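Local coordinates for phiAB6 tailspike (Unidentified phage, PDB 5JS4), which serves as a phage tailspike that fragments the exopolysaccharide of Acinetobacter baumannii, probably by binding and cleaving it, at residues A[440-452]-A[466-478]. Residues are numbered along the deposited sequence; the frame is centred on the assembly and turned at random.
Sequences DNIIFESMNGGIK and CENLKTATSKDWL
Phe444 and Cys466 meet inside a right-handed parallel beta-helix, where residues 440-452 and 466-478 trace the same corner in successive coils. Strands 442-445 and 466-469 run parallel: Glu467 N donates to Phe444 O at 2.8 Å, almost straight, and Ser446 N to Glu467 O. Phe444 carries its ring on the interior side; CG anti to the carbonyl carbon (chi1 -58°) leans it toward the next coil, where CD2 lies 3.7 Å from Cys466 SG, which approaches obliquely, while Trp477 O sits at the ring edge, 3.5 Å from CE2. That carbonyl accepts from Ile451 N, and Ile451 CG2 packs on Leu478 CD1. On the outer side, the extended Glu445 and Glu467 chains lie in register, and one water donates to OE1 of both, probably easing repulsion between the carboxylates; Tyr419 and Trp465 also bond these respective oxygens. Lys475 bends at chi2 and chi3, laying its methylenes against Asn448 O before NZ makes a salt bridge with Glu479. Asn448 fastens the longer loop: OD1 takes Thr471 N in the carbonyl plane, on a lone pair, at 2.8 Å, and Ala472 N from above that plane at 2.9 Å, whereas ND2 bonds Asp424 O and, weakly, Thr471 OG1.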
ATOM      1  N   ASP A 440      -4.601   2.862   8.112  1.00 12.55           N
ATOM      2  CA  ASP A 440      -4.921   3.266   6.737  1.00 12.60           C
ATOM      3  C   ASP A 440      -6.304   3.900   6.639  1.00 11.92           C
ATOM      4  O   ASP A 440      -7.258   3.438   7.272  1.00 12.02           O
ATOM      5  CB  ASP A 440      -4.841   2.044   5.805  1.00 14.52           C
ATOM      6  CG  ASP A 440      -4.596   2.410   4.334  1.00 15.62           C
ATOM      7  OD1 ASP A 440      -4.519   3.607   3.975  1.00 15.99           O
ATOM      8  OD2 ASP A 440      -4.473   1.471   3.518  1.00 19.15           O
ATOM      9  N   ASN A 441      -6.404   4.946   5.823  1.00 11.61           N
ATOM     10  CA  ASN A 441      -7.666   5.631   5.562  1.00 11.32           C
ATOM     11  C   ASN A 441      -8.301   6.130   6.850  1.00 10.70           C
ATOM     12  O   ASN A 441      -9.441   5.805   7.188  1.00 10.99           O
ATOM     13  CB  ASN A 441      -8.605   4.726   4.764  1.00 11.89           C
ATOM     14  CG  ASN A 441      -8.028   4.350   3.414  1.00 12.74           C
ATOM     15  OD1 ASN A 441      -7.983   3.170   3.041  1.00 15.79           O
ATOM     16  ND2 ASN A 441      -7.558   5.346   2.682  1.00 11.91           N
ATOM     17  N   ILE A 442      -7.517   6.937   7.557  1.00 10.75           N
ATOM     18  CA  ILE A 442      -7.906   7.507   8.829  1.00 11.89           C
ATOM     19  C   ILE A 442      -8.072   9.013   8.652  1.00 11.65           C
ATOM     20  O   ILE A 442      -7.339   9.652   7.889  1.00 11.35           O
ATOM     21  CB  ILE A 442      -6.864   7.157   9.909  1.00 13.23           C
ATOM     22  CG1 ILE A 442      -6.994   5.669  10.269  1.00 15.12           C
ATOM     23  CG2 ILE A 442      -7.028   8.027  11.152  1.00 12.90           C
ATOM     24  CD1 ILE A 442      -5.880   5.127  11.130  1.00 16.02           C
ATOM     25  N   ILE A 443      -9.060   9.561   9.351  1.00 11.89           N
ATOM     26  CA  ILE A 443      -9.365  10.982   9.306  1.00 11.87           C
ATOM     27  C   ILE A 443      -9.245  11.543  10.718  1.00 12.09           C
ATOM     28  O   ILE A 443      -9.818  10.983  11.656  1.00 12.07           O
ATOM     29  CB  ILE A 443     -10.800  11.240   8.793  1.00 12.44           C
ATOM     30  CG1 ILE A 443     -11.058  10.505   7.469  1.00 13.34           C
ATOM     31  CG2 ILE A 443     -11.051  12.735   8.631  1.00 12.52           C
ATOM     32  CD1 ILE A 443     -12.521  10.452   7.084  1.00 14.30           C
ATOM     33  N   PHE A 444      -8.479  12.625  10.863  1.00 12.35           N
ATOM     34  CA  PHE A 444      -8.475  13.429  12.084  1.00 12.83           C
ATOM     35  C   PHE A 444      -9.109  14.765  11.734  1.00 13.59           C
ATOM     36  O   PHE A 444      -8.512  15.555  11.003  1.00 15.05           O
ATOM     37  CB  PHE A 444      -7.059  13.720  12.603  1.00 13.42           C
ATOM     38  CG  PHE A 444      -6.221  12.504  12.898  1.00 13.40           C
ATOM     39  CD1 PHE A 444      -6.779  11.314  13.351  1.00 13.27           C
ATOM     40  CD2 PHE A 444      -4.838  12.583  12.770  1.00 13.36           C
ATOM     41  CE1 PHE A 444      -5.974  10.223  13.638  1.00 13.13           C
ATOM     42  CE2 PHE A 444      -4.032  11.495  13.051  1.00 13.40           C
ATOM     43  CZ  PHE A 444      -4.602  10.315  13.486  1.00 13.26           C
ATOM     44  N   GLU A 445     -10.310  15.021  12.241  1.00 14.29           N
ATOM     45  CA  GLU A 445     -10.974  16.303  12.009  1.00 15.16           C
ATOM     46  C   GLU A 445     -11.214  17.011  13.336  1.00 15.14           C
ATOM     47  O   GLU A 445     -11.960  16.518  14.176  1.00 14.90           O
ATOM     48  CB  GLU A 445     -12.292  16.120  11.255  1.00 16.82           C
ATOM     49  CG  GLU A 445     -12.966  17.441  10.896  1.00 18.65           C
ATOM     50  CD  GLU A 445     -14.177  17.281   9.996  1.00 21.99           C
ATOM     51  OE1 GLU A 445     -14.172  16.385   9.126  1.00 23.50           O
ATOM     52  OE2 GLU A 445     -15.132  18.073  10.148  1.00 28.56           O
ATOM     53  N   SER A 446     -10.574  18.163  13.515  1.00 15.35           N
ATOM     54  CA  SER A 446     -10.704  18.954  14.740  1.00 16.20           C
ATOM     55  C   SER A 446     -10.455  18.118  15.998  1.00 15.82           C
ATOM     56  O   SER A 446     -11.263  18.113  16.925  1.00 16.28           O
ATOM     57  CB  SER A 446     -12.076  19.635  14.793  1.00 17.30           C
ATOM     58  OG  SER A 446     -12.248  20.500  13.683  1.00 19.13           O
ATOM     59  N   MET A 447      -9.339  17.395  16.006  1.00 15.87           N
ATOM     60  CA  MET A 447      -8.867  16.692  17.198  1.00 15.82           C
ATOM     61  C   MET A 447      -7.813  17.565  17.878  1.00 16.25           C
ATOM     62  O   MET A 447      -7.406  18.584  17.329  1.00 17.40           O
ATOM     63  CB  MET A 447      -8.250  15.343  16.820  1.00 15.40           C
ATOM     64  CG  MET A 447      -9.185  14.386  16.091  1.00 15.82           C
ATOM     65  SD  MET A 447     -10.546  13.763  17.097  1.00 15.29           S
ATOM     66  CE  MET A 447      -9.678  12.807  18.337  1.00 15.16           C
ATOM     67  N   ASN A 448      -7.370  17.165  19.066  1.00 15.84           N
ATOM     68  CA  ASN A 448      -6.248  17.837  19.734  1.00 16.56           C
ATOM     69  C   ASN A 448      -4.996  16.965  19.780  1.00 16.25           C
ATOM     70  O   ASN A 448      -4.059  17.235  20.530  1.00 19.59           O
ATOM     71  CB  ASN A 448      -6.653  18.279  21.142  1.00 16.86           C
ATOM     72  CG  ASN A 448      -7.421  19.587  21.143  1.00 18.23           C
ATOM     73  OD1 ASN A 448      -7.261  20.413  20.245  1.00 18.23           O
ATOM     74  ND2 ASN A 448      -8.259  19.783  22.155  1.00 19.03           N
ATOM     75  N   GLY A 449      -4.982  15.925  18.954  1.00 15.57           N
ATOM     76  CA  GLY A 449      -3.849  15.018  18.870  1.00 14.58           C
ATOM     77  C   GLY A 449      -4.177  13.889  17.917  1.00 13.47           C
ATOM     78  O   GLY A 449      -5.346  13.567  17.715  1.00 13.04           O
ATOM     79  N   GLY A 450      -3.143  13.300  17.324  1.00 13.28           N
ATOM     80  CA  GLY A 450      -3.314  12.193  16.388  1.00 12.66           C
ATOM     81  C   GLY A 450      -3.088  10.865  17.078  1.00 12.96           C
ATOM     82  O   GLY A 450      -3.776  10.539  18.051  1.00 12.84           O
ATOM     83  N   ILE A 451      -2.131  10.096  16.561  1.00 13.12           N
ATOM     84  CA  ILE A 451      -1.703   8.849  17.178  1.00 13.20           C
ATOM     85  C   ILE A 451      -0.453   9.130  18.000  1.00 14.09           C
ATOM     86  O   ILE A 451       0.538   9.639  17.474  1.00 14.56           O
ATOM     87  CB  ILE A 451      -1.392   7.777  16.115  1.00 13.15           C
ATOM     88  CG1 ILE A 451      -2.679   7.380  15.386  1.00 13.73           C
ATOM     89  CG2 ILE A 451      -0.745   6.547  16.748  1.00 13.75           C
ATOM     90  CD1 ILE A 451      -2.448   6.678  14.066  1.00 14.31           C
ATOM     91  N   LYS A 452      -0.511   8.795  19.288  1.00 14.75           N
ATOM     92  CA  LYS A 452       0.615   8.966  20.195  1.00 14.96           C
ATOM     93  C   LYS A 452       1.051   7.603  20.721  1.00 13.81           C
ATOM     94  O   LYS A 452       0.216   6.771  21.074  1.00 14.25           O
ATOM     95  CB  LYS A 452       0.233   9.887  21.354  1.00 15.95           C
ATOM     96  CG  LYS A 452       1.377  10.211  22.303  1.00 16.81           C
ATOM     97  CD  LYS A 452       0.908  11.095  23.446  1.00 18.85           C
ATOM     98  CE  LYS A 452       2.044  11.408  24.403  1.00 20.23           C
ATOM     99  NZ  LYS A 452       1.614  12.329  25.490  1.00 22.21           N
ATOM    100  N   CYS A 466      -5.836  14.914   7.733  1.00 12.86           N
ATOM    101  CA  CYS A 466      -5.755  15.627   9.001  1.00 13.01           C
ATOM    102  C   CYS A 466      -6.172  17.071   8.777  1.00 13.47           C
ATOM    103  O   CYS A 466      -5.450  17.839   8.142  1.00 14.43           O
ATOM    104  CB  CYS A 466      -4.335  15.555   9.559  1.00 13.27           C
ATOM    105  SG  CYS A 466      -3.613  13.897   9.541  1.00 14.52           S
ATOM    106  N   GLU A 467      -7.346  17.430   9.293  1.00 14.15           N
ATOM    107  CA  GLU A 467      -7.938  18.739   9.027  1.00 15.29           C
ATOM    108  C   GLU A 467      -8.429  19.413  10.304  1.00 15.42           C
ATOM    109  O   GLU A 467      -9.434  19.006  10.889  1.00 14.65           O
ATOM    110  CB  GLU A 467      -9.081  18.612   8.014  1.00 16.48           C
ATOM    111  CG  GLU A 467      -9.702  19.948   7.613  1.00 17.45           C
ATOM    112  CD  GLU A 467     -10.580  19.858   6.378  1.00 20.52           C
ATOM    113  OE1 GLU A 467     -10.879  18.735   5.920  1.00 22.02           O
ATOM    114  OE2 GLU A 467     -10.982  20.924   5.862  1.00 24.95           O
ATOM    115  N   ASN A 468      -7.692  20.445  10.714  1.00 16.21           N
ATOM    116  CA  ASN A 468      -8.031  21.324  11.838  1.00 16.99           C
ATOM    117  C   ASN A 468      -7.830  20.698  13.212  1.00 16.57           C
ATOM    118  O   ASN A 468      -7.870  19.476  13.380  1.00 16.46           O
ATOM    119  CB  ASN A 468      -9.454  21.884  11.710  1.00 18.33           C
ATOM    120  CG  ASN A 468      -9.666  22.645  10.415  1.00 19.31           C
ATOM    121  OD1 ASN A 468      -8.737  23.253   9.881  1.00 21.77           O
ATOM    122  ND2 ASN A 468     -10.889  22.614   9.900  1.00 20.91           N
ATOM    123  N   LEU A 469      -7.610  21.569  14.193  1.00 17.58           N
ATOM    124  CA  LEU A 469      -7.422  21.172  15.577  1.00 17.62           C
ATOM    125  C   LEU A 469      -8.524  21.817  16.407  1.00 18.18           C
ATOM    126  O   LEU A 469      -8.972  22.920  16.087  1.00 19.42           O
ATOM    127  CB  LEU A 469      -6.043  21.612  16.067  1.00 17.91           C
ATOM    128  CG  LEU A 469      -4.853  21.009  15.307  1.00 18.30           C
ATOM    129  CD1 LEU A 469      -3.588  21.823  15.534  1.00 19.17           C
ATOM    130  CD2 LEU A 469      -4.634  19.558  15.702  1.00 18.43           C
ATOM    131  N   LYS A 470      -8.962  21.135  17.462  1.00 18.27           N
ATOM    132  CA  LYS A 470     -10.096  21.613  18.258  1.00 18.55           C
ATOM    133  C   LYS A 470      -9.736  22.878  19.039  1.00 19.97           C
ATOM    134  O   LYS A 470     -10.395  23.911  18.889  1.00 21.32           O
ATOM    135  CB  LYS A 470     -10.604  20.523  19.207  1.00 18.76           C
ATOM    136  CG  LYS A 470     -12.001  20.797  19.741  1.00 19.03           C
ATOM    137  CD  LYS A 470     -12.630  19.571  20.383  1.00 19.58           C
ATOM    138  CE  LYS A 470     -14.079  19.848  20.756  1.00 20.41           C
ATOM    139  NZ  LYS A 470     -14.706  18.733  21.517  1.00 20.66           N
ATOM    140  N   THR A 471      -8.700  22.782  19.869  1.00 19.56           N
ATOM    141  CA  THR A 471      -8.170  23.939  20.607  1.00 20.78           C
ATOM    142  C   THR A 471      -6.650  24.103  20.485  1.00 21.07           C
ATOM    143  O   THR A 471      -6.135  25.203  20.689  1.00 22.74           O
ATOM    144  CB  THR A 471      -8.538  23.884  22.105  1.00 22.23           C
ATOM    145  OG1 THR A 471      -7.992  22.702  22.700  1.00 21.52           O
ATOM    146  CG2 THR A 471     -10.052  23.902  22.290  1.00 23.10           C
ATOM    147  N   ALA A 472      -5.933  23.026  20.164  1.00 21.20           N
ATOM    148  CA  ALA A 472      -4.484  23.094  19.959  1.00 21.35           C
ATOM    149  C   ALA A 472      -4.141  23.942  18.736  1.00 20.72           C
ATOM    150  O   ALA A 472      -4.976  24.139  17.855  1.00 22.72           O
ATOM    151  CB  ALA A 472      -3.904  21.695  19.810  1.00 20.70           C
ATOM    152  N   THR A 473      -2.914  24.456  18.697  1.00 21.98           N
ATOM    153  CA  THR A 473      -2.454  25.277  17.577  1.00 23.54           C
ATOM    154  C   THR A 473      -1.586  24.486  16.599  1.00 22.24           C
ATOM    155  O   THR A 473      -1.612  24.750  15.398  1.00 22.78           O
ATOM    156  CB  THR A 473      -1.670  26.512  18.063  1.00 26.97           C
ATOM    157  OG1 THR A 473      -0.602  26.098  18.921  1.00 30.38           O
ATOM    158  CG2 THR A 473      -2.588  27.457  18.820  1.00 28.95           C
ATOM    159  N   SER A 474      -0.823  23.523  17.113  1.00 21.29           N
ATOM    160  CA  SER A 474       0.056  22.697  16.282  1.00 21.35           C
ATOM    161  C   SER A 474       0.217  21.300  16.880  1.00 20.44           C
ATOM    162  O   SER A 474       0.523  21.165  18.058  1.00 20.81           O
ATOM    163  CB  SER A 474       1.426  23.369  16.154  1.00 23.85           C
ATOM    164  OG  SER A 474       2.214  22.754  15.151  1.00 27.07           O
ATOM    165  N   LYS A 475       0.001  20.266  16.069  1.00 18.30           N
ATOM    166  CA  LYS A 475       0.177  18.878  16.511  1.00 17.82           C
ATOM    167  C   LYS A 475       0.674  18.008  15.362  1.00 16.00           C
ATOM    168  O   LYS A 475       0.222  18.160  14.229  1.00 15.14           O
ATOM    169  CB  LYS A 475      -1.145  18.293  17.031  1.00 19.31           C
ATOM    170  CG  LYS A 475      -1.638  18.842  18.367  1.00 21.01           C
ATOM    171  CD  LYS A 475      -0.690  18.568  19.531  1.00 22.87           C
ATOM    172  CE  LYS A 475      -0.513  17.084  19.813  1.00 25.35           C
ATOM    173  NZ  LYS A 475       0.350  16.839  21.004  1.00 26.89           N
ATOM    174  N   ASP A 476       1.598  17.096  15.659  1.00 15.54           N
ATOM    175  CA  ASP A 476       2.015  16.082  14.690  1.00 15.84           C
ATOM    176  C   ASP A 476       0.917  15.032  14.555  1.00 15.02           C
ATOM    177  O   ASP A 476       0.296  14.650  15.545  1.00 15.21           O
ATOM    178  CB  ASP A 476       3.311  15.390  15.127  1.00 17.44           C
ATOM    179  CG  ASP A 476       4.550  16.243  14.906  1.00 18.59           C
ATOM    180  OD1 ASP A 476       4.628  16.954  13.881  1.00 19.79           O
ATOM    181  OD2 ASP A 476       5.464  16.177  15.752  1.00 21.72           O
ATOM    182  N   TRP A 477       0.686  14.552  13.334  1.00 13.42           N
ATOM    183  CA  TRP A 477      -0.309  13.500  13.109  1.00 12.91           C
ATOM    184  C   TRP A 477       0.106  12.197  13.804  1.00 12.51           C
ATOM    185  O   TRP A 477      -0.744  11.428  14.258  1.00 12.69           O
ATOM    186  CB  TRP A 477      -0.533  13.276  11.606  1.00 12.74           C
ATOM    187  CG  TRP A 477       0.607  12.605  10.910  1.00 12.83           C
ATOM    188  CD1 TRP A 477       1.703  13.204  10.364  1.00 13.20           C
ATOM    189  CD2 TRP A 477       0.768  11.200  10.696  1.00 12.62           C
ATOM    190  NE1 TRP A 477       2.540  12.259   9.826  1.00 13.38           N
ATOM    191  CE2 TRP A 477       1.990  11.020  10.016  1.00 13.07           C
ATOM    192  CE3 TRP A 477       0.001  10.075  11.020  1.00 12.38           C
ATOM    193  CZ2 TRP A 477       2.460   9.759   9.646  1.00 13.83           C
ATOM    194  CZ3 TRP A 477       0.470   8.824  10.650  1.00 12.96           C
ATOM    195  CH2 TRP A 477       1.689   8.678   9.973  1.00 13.66           C
ATOM    196  N   LEU A 478       1.416  11.966  13.866  1.00 12.93           N
ATOM    197  CA  LEU A 478       2.006  10.834  14.568  1.00 12.86           C
ATOM    198  C   LEU A 478       3.048  11.377  15.532  1.00 13.69           C
ATOM    199  O   LEU A 478       3.972  12.091  15.127  1.00 12.84           O
ATOM    200  CB  LEU A 478       2.651   9.856  13.582  1.00 12.83           C
ATOM    201  CG  LEU A 478       3.367   8.633  14.170  1.00 13.23           C
ATOM    202  CD1 LEU A 478       2.392   7.698  14.870  1.00 13.60           C
ATOM    203  CD2 LEU A 478       4.122   7.888  13.080  1.00 13.67           C
TER
HETATM  204  O   HOH W   1     -12.219  16.106   7.022  1.00 35.23           O
HETATM  205  O   HOH W   2     -11.928  23.032  14.610  1.00 35.13           O
HETATM  206  O   HOH W   3      -0.646  14.204  18.090  1.00 24.20           O